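PDB 6WYN: esterase Rv0045c from Mycobacterium tuberculosis, which hydrolyses carboxylic esters, preferring short straight-chain alkyl esters of about four atoms, and probably serves in ester or lipid metabolism. Local coordinates for residues V178-S183 with S281-D286; L275-S280 with R300-V305; G261-V266 with A290-R295; I86-G91 with E149-M154; G173-V178 with A271-V276. All blocks are in the same frame, centred on the assembly; numbering follows the deposited sequence.

Contact 1 (V178-S183 with S281-D286); sequences VDVTPS and SGFVTD
Asp179-Thr181 and Ser281-Thr285 are two loop runs that approach most closely at Val180 and Val284, whose CA atoms lie 6.1 Å apart. The first leaves strand 174-178, with Asp179 in left-handed helical backbone angles, and ends at Thr181, the N-cap of helix 182-200; the second ends at Thr285, N-cap of helix 286-295. Asp179 and Ser281 make the direct polar link. Ser281 OG donates to Asp179 OD2 at 2.6 Å, using the syn lone pair of that oxygen. The same OG accepts from Phe283 N at 3.1 Å, an ST turn, so the serine suits its place by serving as donor and acceptor at once. OD2 also bonds His310 ND1, and OD1 accepts from Gly278 N, which together fix the carboxylate's rotation. Water 1 lies 2.8 Å from Asp179 OD1 and accepts from Val284 N at 3.0 Å, adding a bridge beside the direct Ser281 bond. Apolar groups close the rest. Val284 CG2, beside its own backbone N, presses on the backbone of Asp179, 3.4 Å from its C atom, while Val284 CG1 meets Thr181 CG2. The Phe283 ring lies beside this loop, met obliquely, with CG anti to its backbone N (chi1 -162°), bringing CD1 to 3.4 Å from Asp179 O and CE1 alongside Val180 CG2; beyond, it stacks on His310 and meets His188, a substrate-selectivity site. All this is consistent with the acid corner of the Ser-His-Asp triad of an alpha/beta hydrolase, Asp179 being the inferred acid that orients His310.

Contact 2 (L275-S280 with R300-V305); sequences LVRGGS and RGVHIV
The His303 imidazole and the Arg277 guanidinium are the flat groups that reach across between these two strands, from opposite faces of the sheet. The imidazole turns an edge to the neighbouring strand: its CD2 lies 3.6 Å from Leu275 O, which sits in the ring plane. The guanidinium is met obliquely by Ile304, whose CD1 comes within 3.7 Å of Arg277 NH1 as the two side chains run side by side. A bend at chi3 (46°) turns the arginine's end toward the loop that follows, where NH2 bonds Ser281 O. Its aliphatic part is used as well, for Arg277 CG packs 3.7 Å from Val302 CG2. The same methyl rests against Leu275 CD2, so Val302 fills the space between a leucine and the stem of an arginine. On the side of the sheet that carries His303, Val276 CG1 touches Val305 CG2 at 3.8 Å, under helix 317-328, and beta-branched residues suit these extended backbones. The backbones are parallel and in register from Leu275 with Val302 to Gly278 with Val305. Five N-H...O bonds run from Leu275 N to Gly301 O, 3.1 Å, through to Gly279 N to Val305 O, 2.8 Å. The last is the odd one, its donor standing 46° out of the carbonyl plane as the strand gives way to a turn. Gly279, lacking a side chain, passes close to Val305 O and packs its CA on Ile304 CG2, and the positive phi of Gly301 suits glycine. With helix 286-295 between them, strands 273-278 and 299-305 form a beta-alpha-beta crossover at the edge of the alpha/beta hydrolase sheet.

Contact 3 (G261-V266 with A290-R295); sequences GLWDDV and AELHRR
Trp263 lies against Glu291 and Arg295, one helical turn apart on the other helix, and this packing joins helices 260-268 and 286-295 of the alpha/beta hydrolase fold. Glu291 and Arg295 approach the same indole face. The glutamate, extended beyond CG, brings CD to 3.4 Å from Trp263 CZ2, its carboxylate plane turned 29° from the indole. Arg295 bends at chi2 and chi3, folding back so that CG sits 3.8 Å from Trp263 CE3 while one guanidinium face is set over Trp263 CD2, with NH1 lying 3.4 Å from Trp263 CB. The guanidinium and ring planes are 39° apart, so this is an inclined contact and not a flat stack. A long arginine suits the place because its methylenes can pack on the indole while its charged end reaches past it. Leu292 meets the rim of the ring, its CA near the indole plane at 4.0 Å from Trp263 CH2. Next to it Val266 CG1 rests on Arg295 CB at 3.9 Å, extending the apolar patch. The segment axes stay 10.5 Å apart and run at 54° to one another, a separation that leaves room for a large flat residue. Further out, the polar ends are held by neighbours: Glu291 OE2 bonds Ser183 OG at the start of helix 182-200, and Arg295 NH1 makes a salt bridge with Asp267 on the tryptophan's own helix. Leu262 packs on helix 156-167, and Val266 also touches Ile162 of that helix. Ser183 OG also receives a weak hydrogen bond from Trp263 NE1, and so lies between the indole and the carboxylate.

Contact 4 (I86-G91 with E149-M154); sequences IFLHGG and EFVVGM
Strands 85-88 and 150-154 lie side by side at the centre of the alpha/beta hydrolase sheet, and Ile86 to Leu88 pair with Val151 to Gly153 in parallel register. Four backbone bonds join them, beginning with Ile86 N to Phe150 O at 3.0 Å and ending with Met154 N to Leu88 O at 2.8 Å. On one face Phe87 lies alongside Val152: ring carbon CD2 is 3.6 Å from Val152 CB, and the ring reaches on toward Trp98 and helix 99-105. On the other, Val151 serves two neighbours. Its CG2 touches Ile86 CD1 at 4.1 Å and its CG1 touches Leu88 CD1, a layer of branched aliphatics under helix 156-167. Gly153 opens the GxSxG sequence of the nucleophile elbow, the sharp turn that carries the inferred nucleophile Ser155 just past Met154. Beyond Leu88 the first segment leaves the sheet with the sequence His89-Gly90-Gly91, whose last residue affects substrate selectivity. Gly90, with no side chain, leaves the place beside its CA to Met154 SD, 3.7 Å away. The Met154 chain bends at chi2 (-110°) to reach this spot, near His310. The His89 ring is held from both nitrogens: ND1 donates in the ring plane to Gly90 O at 2.7 Å, and NE2 bonds Leu114 N.

Contact 5 (G173-V178 with A271-V276); sequences GELVLV and APITLV
Leu177 lays its CD1 across Ile273 CG2, 3.8 Å away, on the face of the sheet that also carries Leu175. That leucine runs alongside Ile273, its CD1 3.9 Å from Ile273 CG1, so the isoleucine's two branches each receive a leucine. Leu275 CD1 lies 4.0 Å from Leu177 CB, adding to the row, and also comes near Leu177 O. On the opposite face Val176 CG1 meets Val276 CG2 at 4.0 Å; compact beta-branched valines fit the space between neighbouring strands. Backbone bonds hold the parallel register, from Leu175 N to Pro272 O, 2.9 Å, up to Val276 N to Leu177 O. Proline fits here because it gives only its carbonyl to this ladder. Glu174 crosses Pro272 at about a right angle, bent at chi2 (97°), with OE2 3.6 Å from Pro272 CB; the same oxygen makes a salt bridge with Arg300, tying in the next strand. Strand 150-154 lies on the far side of strand 174-178, and strand 299-305 beyond strand 273-278. Helix 317-328 packs over the valine face, while Leu292 of helix 286-295 touches Leu177, Ile273 and Leu275 on the leucine face.

Overall arrangement
From the N terminus, contact 4 comes first, closing a loop of 57 residues between strands 85-88 and 150-154 before any other contact opens. Contact 5 then brings strand 273-278 back beside strand 174-178 across 92 residues. Contact 1 begins at Val178, where that strand ends, and crosses contact 5, returning on the loop beyond strand 273-278. Contact 3 opens at helix 260-268 and crosses contacts 1, 2 and 5; contact 2 adds the edge strand 299-305 and crosses contact 1. Contacts 4, 5 and 2 follow the sheet from its centre to the 299-305 edge, strands 150-154 and 174-178 being neighbours; contact 1 places the acid loop at its end, and contact 3 joins two helices beside it.

Contact 1 (V178-S183 with S281-D286)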
# COMPACT_ATOMS: atom_id res chain seq x y z
N VAL A 178 6.70 2.07 -4.89
CA VAL A 178 6.29 0.93 -5.75
C VAL A 178 5.31 1.43 -6.80
O VAL A 178 4.15 1.75 -6.47
CB VAL A 178 5.78 -0.25 -4.92
CG1 VAL A 178 5.38 -1.44 -5.77
CG2 VAL A 178 6.85 -0.67 -3.93
N ASP A 179 5.78 1.40 -8.07
CA ASP A 179 5.03 1.70 -9.30
C ASP A 179 4.24 3.02 -9.19
O ASP A 179 3.11 3.05 -9.64
CB ASP A 179 4.12 0.52 -9.67
CG ASP A 179 3.93 0.37 -11.18
OD1 ASP A 179 4.94 0.33 -11.88
OD2 ASP A 179 2.75 0.33 -11.65
N VAL A 180 4.86 4.08 -8.73
CA VAL A 180 4.20 5.41 -8.74
C VAL A 180 5.23 6.55 -8.76
O VAL A 180 6.31 6.41 -8.21
CB VAL A 180 3.27 5.52 -7.51
CG1 VAL A 180 4.09 5.68 -6.24
CG2 VAL A 180 2.26 6.64 -7.68
N THR A 181 4.81 7.68 -9.33
CA THR A 181 5.42 9.02 -9.13
C THR A 181 4.26 10.01 -8.96
O THR A 181 3.13 9.69 -9.29
CB THR A 181 6.32 9.42 -10.31
OG1 THR A 181 5.43 9.86 -11.35
CG2 THR A 181 7.20 8.30 -10.84
N PRO A 182 4.49 11.26 -8.51
CA PRO A 182 3.41 12.24 -8.45
C PRO A 182 2.67 12.36 -9.78
O PRO A 182 1.44 12.25 -9.81
CB PRO A 182 4.14 13.51 -8.08
CG PRO A 182 5.26 12.99 -7.23
CD PRO A 182 5.77 11.78 -8.00
N SER A 183 3.41 12.49 -10.89
CA SER A 183 2.80 12.64 -12.24
C SER A 183 1.94 11.42 -12.58
O SER A 183 0.85 11.58 -13.16
CB SER A 183 3.86 12.91 -13.29
OG SER A 183 4.61 14.06 -12.93
N SER A 281 3.41 -3.09 -16.23
CA SER A 281 2.57 -1.95 -15.83
C SER A 281 2.93 -0.75 -16.70
O SER A 281 4.08 -0.36 -16.70
CB SER A 281 2.73 -1.63 -14.36
OG SER A 281 2.02 -0.45 -14.07
N GLY A 282 1.93 -0.16 -17.33
CA GLY A 282 2.02 1.13 -18.04
C GLY A 282 1.85 2.32 -17.11
O GLY A 282 1.95 3.47 -17.57
N PHE A 283 1.66 2.08 -15.81
CA PHE A 283 1.27 3.16 -14.88
C PHE A 283 2.32 4.26 -14.88
O PHE A 283 1.98 5.47 -14.92
CB PHE A 283 1.04 2.56 -13.50
CG PHE A 283 0.24 3.44 -12.59
CD1 PHE A 283 0.88 4.36 -11.78
CD2 PHE A 283 -1.14 3.31 -12.52
CE1 PHE A 283 0.15 5.16 -10.91
CE2 PHE A 283 -1.87 4.12 -11.65
CZ PHE A 283 -1.21 5.02 -10.84
N VAL A 284 3.58 3.87 -14.77
CA VAL A 284 4.73 4.78 -14.74
C VAL A 284 5.44 4.69 -16.10
O VAL A 284 5.84 3.58 -16.46
CB VAL A 284 5.68 4.43 -13.59
CG1 VAL A 284 6.90 5.36 -13.57
CG2 VAL A 284 4.91 4.44 -12.25
N THR A 285 5.62 5.82 -16.78
CA THR A 285 6.32 5.93 -18.07
C THR A 285 7.81 6.18 -17.87
O THR A 285 8.24 6.64 -16.77
CB THR A 285 5.74 7.07 -18.92
OG1 THR A 285 6.06 8.30 -18.27
CG2 THR A 285 4.27 6.90 -19.11
N ASP A 286 8.59 5.98 -18.93
CA ASP A 286 10.03 6.35 -18.91
C ASP A 286 10.19 7.84 -18.61
O ASP A 286 11.10 8.20 -17.86
CB ASP A 286 10.72 5.99 -20.24
CG ASP A 286 10.85 4.48 -20.45
OD1 ASP A 286 10.74 3.71 -19.47
OD2 ASP A 286 11.02 4.07 -21.59
O HOH W 1 4.94 1.21 -14.57

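Contact 2 (L275-S280 with R300-V305)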
# COMPACT_ATOMS: atom_id res chain seq x y z
N LEU A 275 12.87 3.57 -7.01
CA LEU A 275 11.57 3.28 -7.63
C LEU A 275 11.60 1.83 -8.04
O LEU A 275 12.66 1.37 -8.52
CB LEU A 275 11.36 4.22 -8.83
CG LEU A 275 10.18 3.95 -9.75
CD1 LEU A 275 8.87 4.18 -9.00
CD2 LEU A 275 10.24 4.87 -10.97
N VAL A 276 10.45 1.17 -7.90
CA VAL A 276 10.25 -0.22 -8.37
C VAL A 276 9.10 -0.15 -9.35
O VAL A 276 7.98 0.21 -8.88
CB VAL A 276 9.98 -1.21 -7.22
CG1 VAL A 276 9.78 -2.63 -7.76
CG2 VAL A 276 11.09 -1.21 -6.19
N ARG A 277 9.33 -0.49 -10.62
CA ARG A 277 8.21 -0.57 -11.57
C ARG A 277 7.83 -2.02 -11.82
O ARG A 277 8.72 -2.90 -11.80
CB ARG A 277 8.52 0.10 -12.92
CG ARG A 277 8.55 1.62 -12.92
CD ARG A 277 8.76 2.17 -14.35
NE ARG A 277 7.83 1.43 -15.18
CZ ARG A 277 8.18 0.66 -16.24
NH1 ARG A 277 9.43 0.66 -16.66
NH2 ARG A 277 7.27 -0.10 -16.86
N GLY A 278 6.58 -2.23 -12.14
CA GLY A 278 6.10 -3.45 -12.80
C GLY A 278 6.37 -3.37 -14.29
O GLY A 278 5.93 -2.40 -14.90
N GLY A 279 7.16 -4.31 -14.81
CA GLY A 279 7.50 -4.47 -16.24
C GLY A 279 6.30 -4.59 -17.16
O GLY A 279 6.41 -4.15 -18.31
N SER A 280 5.18 -5.13 -16.69
CA SER A 280 3.89 -5.19 -17.42
C SER A 280 2.95 -4.06 -16.99
O SER A 280 1.80 -4.10 -17.34
CB SER A 280 3.24 -6.51 -17.26
OG SER A 280 4.16 -7.50 -17.69
N ARG A 300 18.11 6.63 -6.59
CA ARG A 300 19.01 5.45 -6.57
C ARG A 300 18.77 4.56 -7.79
O ARG A 300 19.52 3.58 -7.96
CB ARG A 300 18.79 4.63 -5.30
CG ARG A 300 19.28 5.30 -4.02
CD ARG A 300 19.55 4.18 -3.04
NE ARG A 300 19.84 4.54 -1.67
CZ ARG A 300 20.99 5.07 -1.24
NH1 ARG A 300 21.97 5.34 -2.10
NH2 ARG A 300 21.16 5.34 0.05
N GLY A 301 17.74 4.85 -8.58
CA GLY A 301 17.45 4.15 -9.82
C GLY A 301 16.11 3.45 -9.76
O GLY A 301 15.51 3.36 -8.66
N VAL A 302 15.67 2.97 -10.90
CA VAL A 302 14.43 2.16 -11.05
C VAL A 302 14.82 0.70 -11.22
O VAL A 302 15.80 0.36 -11.99
CB VAL A 302 13.57 2.65 -12.22
CG1 VAL A 302 14.27 2.40 -13.54
CG2 VAL A 302 12.21 1.99 -12.23
N HIS A 303 14.11 -0.16 -10.51
CA HIS A 303 14.16 -1.62 -10.72
C HIS A 303 12.92 -1.99 -11.47
O HIS A 303 11.80 -1.60 -11.01
CB HIS A 303 14.16 -2.37 -9.40
CG HIS A 303 15.26 -1.95 -8.53
ND1 HIS A 303 16.34 -2.75 -8.34
CD2 HIS A 303 15.49 -0.80 -7.87
CE1 HIS A 303 17.19 -2.13 -7.57
NE2 HIS A 303 16.67 -0.95 -7.22
N ILE A 304 13.07 -2.69 -12.57
CA ILE A 304 11.91 -3.02 -13.42
C ILE A 304 11.70 -4.50 -13.22
O ILE A 304 12.63 -5.27 -13.57
CB ILE A 304 12.15 -2.59 -14.88
CG1 ILE A 304 12.40 -1.08 -14.97
CG2 ILE A 304 11.00 -3.02 -15.77
CD1 ILE A 304 12.85 -0.61 -16.34
N VAL A 305 10.54 -4.89 -12.66
CA VAL A 305 10.25 -6.28 -12.25
C VAL A 305 9.45 -6.93 -13.37
O VAL A 305 8.27 -6.57 -13.58
CB VAL A 305 9.54 -6.40 -10.89
CG1 VAL A 305 9.20 -7.85 -10.55
CG2 VAL A 305 10.40 -5.79 -9.80

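Contact 3 (G261-V266 with A290-R295)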
# COMPACT_ATOMS: atom_id res chain seq x y z
N GLY A 261 2.48 20.80 -5.19
CA GLY A 261 3.01 20.76 -3.81
C GLY A 261 3.81 19.49 -3.57
O GLY A 261 4.80 19.50 -2.86
N LEU A 262 3.36 18.39 -4.14
CA LEU A 262 4.05 17.09 -3.94
C LEU A 262 5.41 17.09 -4.66
O LEU A 262 6.39 16.62 -4.04
CB LEU A 262 3.09 16.01 -4.44
CG LEU A 262 3.37 14.61 -3.93
CD1 LEU A 262 3.43 14.57 -2.41
CD2 LEU A 262 2.31 13.67 -4.48
N TRP A 263 5.51 17.62 -5.88
CA TRP A 263 6.83 17.87 -6.54
C TRP A 263 7.70 18.85 -5.75
O TRP A 263 8.92 18.62 -5.73
CB TRP A 263 6.67 18.32 -7.98
CG TRP A 263 6.34 17.20 -8.92
CD1 TRP A 263 5.21 17.05 -9.65
CD2 TRP A 263 7.15 16.04 -9.17
NE1 TRP A 263 5.28 15.92 -10.42
CE2 TRP A 263 6.46 15.27 -10.14
CE3 TRP A 263 8.41 15.60 -8.73
CZ2 TRP A 263 6.96 14.06 -10.61
CZ3 TRP A 263 8.92 14.41 -9.22
CH2 TRP A 263 8.21 13.66 -10.16
N ASP A 264 7.15 19.85 -5.06
CA ASP A 264 7.98 20.73 -4.18
C ASP A 264 8.56 19.90 -3.06
O ASP A 264 9.73 20.15 -2.69
CB ASP A 264 7.20 21.90 -3.60
CG ASP A 264 6.85 22.89 -4.68
OD1 ASP A 264 7.64 22.99 -5.65
OD2 ASP A 264 5.77 23.46 -4.60
N ASP A 265 7.76 18.97 -2.51
CA ASP A 265 8.25 18.04 -1.45
C ASP A 265 9.40 17.17 -1.98
O ASP A 265 10.37 17.07 -1.27
CB ASP A 265 7.13 17.16 -0.89
CG ASP A 265 6.12 17.93 -0.07
OD1 ASP A 265 6.45 19.09 0.35
OD2 ASP A 265 5.02 17.39 0.13
N VAL A 266 9.28 16.58 -3.17
CA VAL A 266 10.40 15.82 -3.82
C VAL A 266 11.64 16.72 -3.96
O VAL A 266 12.75 16.25 -3.64
CB VAL A 266 9.99 15.25 -5.19
CG1 VAL A 266 11.20 14.63 -5.89
CG2 VAL A 266 8.85 14.26 -5.06
N ALA A 290 12.30 9.59 -15.57
CA ALA A 290 13.29 10.66 -15.78
C ALA A 290 12.92 11.90 -14.97
O ALA A 290 13.82 12.58 -14.44
CB ALA A 290 13.41 10.98 -17.27
N GLU A 291 11.65 12.26 -14.93
CA GLU A 291 11.19 13.47 -14.16
C GLU A 291 11.53 13.26 -12.68
O GLU A 291 12.10 14.15 -12.01
CB GLU A 291 9.69 13.69 -14.42
CG GLU A 291 9.06 14.82 -13.59
CD GLU A 291 7.58 14.99 -13.78
OE1 GLU A 291 7.11 16.17 -13.71
OE2 GLU A 291 6.89 13.97 -14.08
N LEU A 292 11.31 12.06 -12.19
CA LEU A 292 11.62 11.75 -10.77
C LEU A 292 13.13 11.87 -10.54
O LEU A 292 13.55 12.47 -9.52
CB LEU A 292 11.10 10.36 -10.44
CG LEU A 292 11.39 9.88 -9.03
CD1 LEU A 292 10.81 10.83 -8.00
CD2 LEU A 292 10.83 8.49 -8.84
N HIS A 293 13.94 11.38 -11.48
CA HIS A 293 15.41 11.47 -11.36
C HIS A 293 15.82 12.94 -11.28
O HIS A 293 16.66 13.28 -10.45
CB HIS A 293 16.16 10.74 -12.51
CG HIS A 293 17.60 11.11 -12.47
ND1 HIS A 293 18.12 12.14 -13.24
CD2 HIS A 293 18.59 10.73 -11.63
CE1 HIS A 293 19.38 12.34 -12.90
NE2 HIS A 293 19.70 11.48 -11.91
N ARG A 294 15.27 13.78 -12.15
CA ARG A 294 15.71 15.20 -12.27
C ARG A 294 15.32 15.97 -11.00
O ARG A 294 16.15 16.77 -10.53
CB ARG A 294 15.11 15.82 -13.53
CG ARG A 294 15.79 15.36 -14.81
CD ARG A 294 15.50 16.25 -16.03
NE ARG A 294 14.06 16.34 -16.17
CZ ARG A 294 13.31 15.49 -16.87
NH1 ARG A 294 13.90 14.51 -17.55
NH2 ARG A 294 11.99 15.63 -16.88
N ARG A 295 14.16 15.69 -10.41
CA ARG A 295 13.68 16.48 -9.23
C ARG A 295 14.27 15.97 -7.91
O ARG A 295 14.60 16.81 -7.05
CB ARG A 295 12.15 16.48 -9.18
CG ARG A 295 11.49 16.96 -10.47
CD ARG A 295 11.52 18.46 -10.63
NE ARG A 295 10.24 18.97 -11.09
CZ ARG A 295 9.34 19.56 -10.30
NH1 ARG A 295 9.60 19.72 -9.02
NH2 ARG A 295 8.20 19.98 -10.81

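Contact 4 (I86-G91 with E149-M154)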
# COMPACT_ATOMS: atom_id res chain seq x y z
N ILE A 86 8.52 0.69 7.55
CA ILE A 86 7.09 1.03 7.41
C ILE A 86 6.64 0.75 5.98
O ILE A 86 7.32 1.20 5.06
CB ILE A 86 6.90 2.50 7.79
CG1 ILE A 86 7.40 2.80 9.20
CG2 ILE A 86 5.44 2.86 7.62
CD1 ILE A 86 7.67 4.29 9.43
N PHE A 87 5.50 0.09 5.82
CA PHE A 87 4.90 -0.22 4.51
C PHE A 87 3.56 0.50 4.41
O PHE A 87 2.77 0.39 5.39
CB PHE A 87 4.72 -1.72 4.36
CG PHE A 87 5.99 -2.52 4.23
CD1 PHE A 87 6.63 -3.03 5.34
CD2 PHE A 87 6.50 -2.81 2.97
CE1 PHE A 87 7.78 -3.80 5.21
CE2 PHE A 87 7.67 -3.54 2.84
CZ PHE A 87 8.29 -4.05 3.95
N LEU A 88 3.32 1.18 3.30
CA LEU A 88 2.05 1.88 3.00
C LEU A 88 1.48 1.32 1.71
O LEU A 88 2.11 1.50 0.66
CB LEU A 88 2.31 3.38 2.92
CG LEU A 88 3.05 3.97 4.12
CD1 LEU A 88 3.22 5.46 3.98
CD2 LEU A 88 2.26 3.74 5.42
N HIS A 89 0.32 0.69 1.79
CA HIS A 89 -0.40 0.10 0.63
C HIS A 89 -0.98 1.14 -0.34
O HIS A 89 -0.94 2.38 -0.11
CB HIS A 89 -1.52 -0.78 1.19
CG HIS A 89 -2.57 -0.01 1.91
ND1 HIS A 89 -3.57 0.67 1.24
CD2 HIS A 89 -2.81 0.14 3.24
CE1 HIS A 89 -4.37 1.24 2.14
NE2 HIS A 89 -3.94 0.90 3.36
N GLY A 90 -1.57 0.63 -1.41
CA GLY A 90 -2.18 1.49 -2.45
C GLY A 90 -3.65 1.79 -2.20
O GLY A 90 -4.31 1.19 -1.29
N GLY A 91 -4.21 2.68 -3.02
CA GLY A 91 -5.68 2.81 -3.13
C GLY A 91 -6.37 1.47 -3.26
O GLY A 91 -5.95 0.61 -4.11
N GLU A 149 13.97 3.72 9.79
CA GLU A 149 14.58 4.56 8.71
C GLU A 149 13.80 4.41 7.38
O GLU A 149 13.50 5.48 6.81
CB GLU A 149 16.05 4.19 8.52
CG GLU A 149 16.95 4.73 9.62
CD GLU A 149 18.15 3.86 9.97
OE1 GLU A 149 18.15 2.64 9.64
OE2 GLU A 149 19.09 4.40 10.61
N PHE A 150 13.44 3.19 6.95
CA PHE A 150 12.95 2.86 5.58
C PHE A 150 11.42 2.88 5.49
O PHE A 150 10.74 2.24 6.30
CB PHE A 150 13.48 1.48 5.12
CG PHE A 150 14.93 1.27 5.47
CD1 PHE A 150 15.30 0.87 6.75
CD2 PHE A 150 15.93 1.62 4.58
CE1 PHE A 150 16.64 0.75 7.11
CE2 PHE A 150 17.27 1.49 4.93
CZ PHE A 150 17.63 1.05 6.19
N VAL A 151 10.89 3.55 4.48
CA VAL A 151 9.45 3.54 4.14
C VAL A 151 9.28 3.03 2.73
O VAL A 151 9.86 3.60 1.81
CB VAL A 151 8.81 4.91 4.34
CG1 VAL A 151 7.31 4.88 4.11
CG2 VAL A 151 9.15 5.42 5.73
N VAL A 152 8.47 2.00 2.60
CA VAL A 152 8.05 1.41 1.32
C VAL A 152 6.59 1.77 1.14
O VAL A 152 5.81 1.37 2.00
CB VAL A 152 8.24 -0.10 1.34
CG1 VAL A 152 7.81 -0.73 0.03
CG2 VAL A 152 9.66 -0.45 1.72
N GLY A 153 6.27 2.42 0.02
CA GLY A 153 4.90 2.81 -0.29
C GLY A 153 4.53 2.44 -1.69
O GLY A 153 5.27 2.83 -2.64
N MET A 154 3.37 1.83 -1.86
CA MET A 154 2.86 1.53 -3.22
C MET A 154 1.77 2.54 -3.63
O MET A 154 0.83 2.80 -2.84
CB MET A 154 2.31 0.10 -3.27
CG MET A 154 1.87 -0.30 -4.63
SD MET A 154 0.08 -0.41 -4.62
CE MET A 154 -0.28 -0.83 -6.32

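Contact 5 (G173-V178 with A271-V276)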
# COMPACT_ATOMS: atom_id res chain seq x y z
N GLY A 173 14.61 7.80 6.62
CA GLY A 173 15.98 7.79 6.09
C GLY A 173 15.99 7.53 4.59
O GLY A 173 16.86 8.08 3.90
N GLU A 174 15.03 6.72 4.10
CA GLU A 174 15.10 6.11 2.75
C GLU A 174 13.68 5.77 2.27
O GLU A 174 12.90 5.28 3.10
CB GLU A 174 16.03 4.92 2.96
CG GLU A 174 16.36 4.16 1.74
CD GLU A 174 17.69 4.54 1.11
OE1 GLU A 174 18.63 4.99 1.82
OE2 GLU A 174 17.76 4.34 -0.11
N LEU A 175 13.33 6.11 1.03
CA LEU A 175 12.01 5.82 0.43
C LEU A 175 12.16 4.75 -0.65
O LEU A 175 13.06 4.85 -1.52
CB LEU A 175 11.40 7.06 -0.23
CG LEU A 175 10.97 8.17 0.72
CD1 LEU A 175 10.83 9.49 -0.01
CD2 LEU A 175 9.67 7.81 1.40
N VAL A 176 11.23 3.81 -0.67
CA VAL A 176 11.03 2.89 -1.81
C VAL A 176 9.61 3.12 -2.30
O VAL A 176 8.67 2.88 -1.52
CB VAL A 176 11.31 1.43 -1.44
CG1 VAL A 176 11.11 0.54 -2.63
CG2 VAL A 176 12.70 1.24 -0.83
N LEU A 177 9.49 3.61 -3.53
CA LEU A 177 8.21 3.86 -4.22
C LEU A 177 7.88 2.64 -5.06
O LEU A 177 8.73 2.27 -5.96
CB LEU A 177 8.33 5.10 -5.12
CG LEU A 177 8.58 6.43 -4.42
CD1 LEU A 177 8.61 7.54 -5.45
CD2 LEU A 177 7.51 6.76 -3.38
N VAL A 178 6.70 2.07 -4.89
CA VAL A 178 6.29 0.93 -5.75
C VAL A 178 5.31 1.43 -6.80
O VAL A 178 4.15 1.75 -6.47
CB VAL A 178 5.78 -0.25 -4.92
CG1 VAL A 178 5.38 -1.44 -5.77
CG2 VAL A 178 6.85 -0.67 -3.93
N ALA A 271 15.81 12.33 1.85
CA ALA A 271 15.80 10.85 1.80
C ALA A 271 16.06 10.36 0.38
O ALA A 271 15.39 10.79 -0.55
CB ALA A 271 14.47 10.36 2.29
N PRO A 272 17.02 9.46 0.14
CA PRO A 272 17.14 8.79 -1.15
C PRO A 272 15.86 8.06 -1.55
O PRO A 272 15.15 7.54 -0.71
CB PRO A 272 18.28 7.77 -0.92
CG PRO A 272 19.12 8.44 0.18
CD PRO A 272 18.06 9.04 1.09
N ILE A 273 15.57 8.09 -2.84
CA ILE A 273 14.38 7.45 -3.44
C ILE A 273 14.79 6.34 -4.39
O ILE A 273 15.60 6.61 -5.32
CB ILE A 273 13.54 8.48 -4.19
CG1 ILE A 273 13.03 9.57 -3.25
CG2 ILE A 273 12.40 7.77 -4.92
CD1 ILE A 273 12.37 10.73 -3.96
N THR A 274 14.23 5.15 -4.18
CA THR A 274 14.33 4.00 -5.11
C THR A 274 12.96 3.83 -5.73
O THR A 274 11.99 3.86 -4.99
CB THR A 274 14.81 2.74 -4.39
OG1 THR A 274 16.11 3.04 -3.87
CG2 THR A 274 14.87 1.54 -5.31
N LEU A 275 12.87 3.57 -7.01
CA LEU A 275 11.57 3.28 -7.63
C LEU A 275 11.60 1.83 -8.04
O LEU A 275 12.66 1.37 -8.52
CB LEU A 275 11.36 4.22 -8.83
CG LEU A 275 10.18 3.95 -9.75
CD1 LEU A 275 8.87 4.18 -9.00
CD2 LEU A 275 10.24 4.87 -10.97
N VAL A 276 10.45 1.17 -7.90
CA VAL A 276 10.25 -0.22 -8.37
C VAL A 276 9.10 -0.15 -9.35
O VAL A 276 7.98 0.21 -8.88
CB VAL A 276 9.98 -1.21 -7.22
CG1 VAL A 276 9.78 -2.63 -7.76
CG2 VAL A 276 11.09 -1.21 -6.19